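PDB 1J1I: meta cleavage compound hydrolase, which hydrolyses a carbon-carbon bond in the meta-cleavage product of carbazole degradation, probably releasing anthranilate. Local coordinates for residues R67-M71 and F98-F104. Numbering follows the deposited sequence.
Sequences RVIAM and FIKAMNF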
loop_
_atom_site.group_PDB
_atom_site.type_symbol
_atom_site.label_atom_id
_atom_site.label_comp_id
_atom_site.label_asym_id
_atom_site.label_seq_id
_atom_site.Cartn_x
_atom_site.Cartn_y
_atom_site.Cartn_z
ATOM N N ARG A 67 14.347 -12.424 -10.923
ATOM C CA ARG A 67 15.522 -12.113 -11.725
ATOM C C ARG A 67 15.418 -10.598 -11.875
ATOM O O ARG A 67 14.562 -10.099 -12.607
ATOM C CB ARG A 67 15.443 -12.771 -13.106
ATOM C CG ARG A 67 16.665 -12.501 -13.973
ATOM C CD ARG A 67 16.488 -13.019 -15.391
ATOM N NE ARG A 67 17.635 -12.672 -16.224
ATOM C CZ ARG A 67 17.671 -12.798 -17.546
ATOM N NH1 ARG A 67 16.617 -13.264 -18.202
ATOM N NH2 ARG A 67 18.767 -12.458 -18.209
ATOM N N VAL A 68 16.278 -9.871 -11.170
ATOM C CA VAL A 68 16.259 -8.413 -11.201
ATOM C C VAL A 68 17.174 -7.833 -12.276
ATOM O O VAL A 68 18.358 -8.164 -12.348
ATOM C CB VAL A 68 16.665 -7.837 -9.835
ATOM C CG1 VAL A 68 16.580 -6.325 -9.867
ATOM C CG2 VAL A 68 15.765 -8.413 -8.739
ATOM N N ILE A 69 16.613 -6.949 -13.094
ATOM C CA ILE A 69 17.345 -6.314 -14.188
ATOM C C ILE A 69 17.167 -4.796 -14.098
ATOM O O ILE A 69 16.091 -4.273 -14.394
ATOM C CB ILE A 69 16.804 -6.811 -15.557
ATOM C CG1 ILE A 69 16.960 -8.336 -15.671
ATOM C CG2 ILE A 69 17.504 -6.083 -16.699
ATOM C CD1 ILE A 69 18.395 -8.838 -15.829
ATOM N N ALA A 70 18.219 -4.099 -13.671
ATOM C CA ALA A 70 18.190 -2.643 -13.541
ATOM C C ALA A 70 18.837 -2.047 -14.791
ATOM O O ALA A 70 20.052 -2.122 -14.965
ATOM C CB ALA A 70 18.950 -2.212 -12.285
ATOM N N MET A 71 18.012 -1.447 -15.646
ATOM C CA MET A 71 18.455 -0.877 -16.923
ATOM C C MET A 71 18.682 0.633 -16.943
ATOM O O MET A 71 17.858 1.391 -16.445
ATOM C CB MET A 71 17.420 -1.218 -18.003
ATOM C CG MET A 71 17.741 -0.712 -19.414
ATOM S SD MET A 71 16.241 -0.512 -20.441
ATOM C CE MET A 71 15.841 1.224 -20.085
ATOM N N PHE A 98 15.054 -2.953 -25.507
ATOM C CA PHE A 98 15.839 -3.633 -24.482
ATOM C C PHE A 98 15.121 -4.907 -24.049
ATOM O O PHE A 98 15.726 -5.972 -23.964
ATOM C CB PHE A 98 16.049 -2.725 -23.269
ATOM C CG PHE A 98 16.739 -3.402 -22.113
ATOM C CD1 PHE A 98 16.009 -3.839 -21.012
ATOM C CD2 PHE A 98 18.119 -3.604 -22.126
ATOM C CE1 PHE A 98 16.637 -4.467 -19.932
ATOM C CE2 PHE A 98 18.763 -4.233 -21.055
ATOM C CZ PHE A 98 18.017 -4.665 -19.950
ATOM N N ILE A 99 13.827 -4.791 -23.775
ATOM C CA ILE A 99 13.045 -5.950 -23.365
ATOM C C ILE A 99 13.138 -7.056 -24.418
ATOM O O ILE A 99 13.423 -8.208 -24.092
ATOM C CB ILE A 99 11.571 -5.556 -23.121
ATOM C CG1 ILE A 99 11.485 -4.684 -21.860
ATOM C CG2 ILE A 99 10.709 -6.794 -22.951
ATOM C CD1 ILE A 99 10.130 -4.064 -21.628
ATOM N N LYS A 100 12.916 -6.698 -25.680
ATOM C CA LYS A 100 12.982 -7.667 -26.772
ATOM C C LYS A 100 14.382 -8.280 -26.901
ATOM O O LYS A 100 14.521 -9.481 -27.116
ATOM C CB LYS A 100 12.606 -6.996 -28.097
ATOM C CG LYS A 100 11.224 -6.365 -28.110
ATOM C CD LYS A 100 10.134 -7.392 -27.871
ATOM C CE LYS A 100 10.033 -8.377 -29.023
ATOM N NZ LYS A 100 9.740 -7.689 -30.308
ATOM N N ALA A 101 15.410 -7.444 -26.772
ATOM C CA ALA A 101 16.794 -7.897 -26.883
ATOM C C ALA A 101 17.206 -8.829 -25.745
ATOM O O ALA A 101 18.111 -9.656 -25.906
ATOM C CB ALA A 101 17.732 -6.693 -26.937
ATOM N N MET A 102 16.563 -8.687 -24.589
ATOM C CA MET A 102 16.877 -9.542 -23.452
ATOM C C MET A 102 16.301 -10.941 -23.663
ATOM O O MET A 102 15.431 -11.148 -24.507
ATOM C CB MET A 102 16.336 -8.933 -22.153
ATOM C CG MET A 102 17.164 -7.761 -21.633
ATOM S SD MET A 102 18.893 -8.213 -21.307
ATOM C CE MET A 102 18.717 -9.103 -19.767
ATOM N N ASN A 103 16.804 -11.905 -22.904
ATOM C CA ASN A 103 16.339 -13.277 -23.034
ATOM C C ASN A 103 15.215 -13.595 -22.055
ATOM O O ASN A 103 15.434 -14.242 -21.027
ATOM C CB ASN A 103 17.518 -14.248 -22.855
ATOM C CG ASN A 103 18.240 -14.073 -21.525
ATOM O OD1 ASN A 103 18.430 -12.952 -21.045
ATOM N ND2 ASN A 103 18.667 -15.189 -20.934
ATOM N N PHE A 104 14.012 -13.129 -22.384
ATOM C CA PHE A 104 12.841 -13.359 -21.544
ATOM C C PHE A 104 11.902 -14.364 -22.191
ATOM O O PHE A 104 11.563 -14.240 -23.366
ATOM C CB PHE A 104 12.097 -12.045 -21.313
ATOM C CG PHE A 104 12.913 -11.007 -20.604
ATOM C CD1 PHE A 104 12.787 -9.664 -20.939
ATOM C CD2 PHE A 104 13.787 -11.366 -19.582
ATOM C CE1 PHE A 104 13.519 -8.689 -20.267
ATOM C CE2 PHE A 104 14.523 -10.400 -18.903
ATOM C CZ PHE A 104 14.387 -9.056 -19.248
#
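Within the alpha/beta-hydrolase fold, strand 67-71 of the central sheet packs Arg-67, Ile-69 and Met-71 against the end of helix 88-101 and the loop that leaves it. Arg-67, its chain drawn out straight, grips Asn-103 end-on with two nitrogens. Arg-67 NH2 gives a nearly linear bond (165°) to Asn-103 OD1 at 2.9 Å, while Arg-67 NH1 hydrogen-bonds to the backbone Asn-103 O at 3.2 Å, a more bent bond from above the carbonyl plane. Both oxygens lie in the guanidinium plane, which stands 79° from the plane of the Asn-103 side-chain amide, and NE is salt-bridged to Glu-32 of strand 26-33. With an alanine here, Glu-32 is likely to lose its cationic mate, and the Asn-103 amide the grip that fixes its rotation. Beside this polar end, Arg-67 NH1 meets the edge of the Phe-104 ring, 3.6 Å from CE2. Deeper in, Ile-69 sends CD1 tip to tip with Met-102 CE and sets CG2 against the edge of Phe-98, 3.6 Å from CZ. The Phe-98 ring lies between two methionines, with Met-102 CG over one face. On the opposite face, Met-71 CG makes a CH-pi contact 3.7 Å from the Phe-98 centroid, and Met-71 SD the Met-aromatic contact, 3.4 Å from Phe-98 CG.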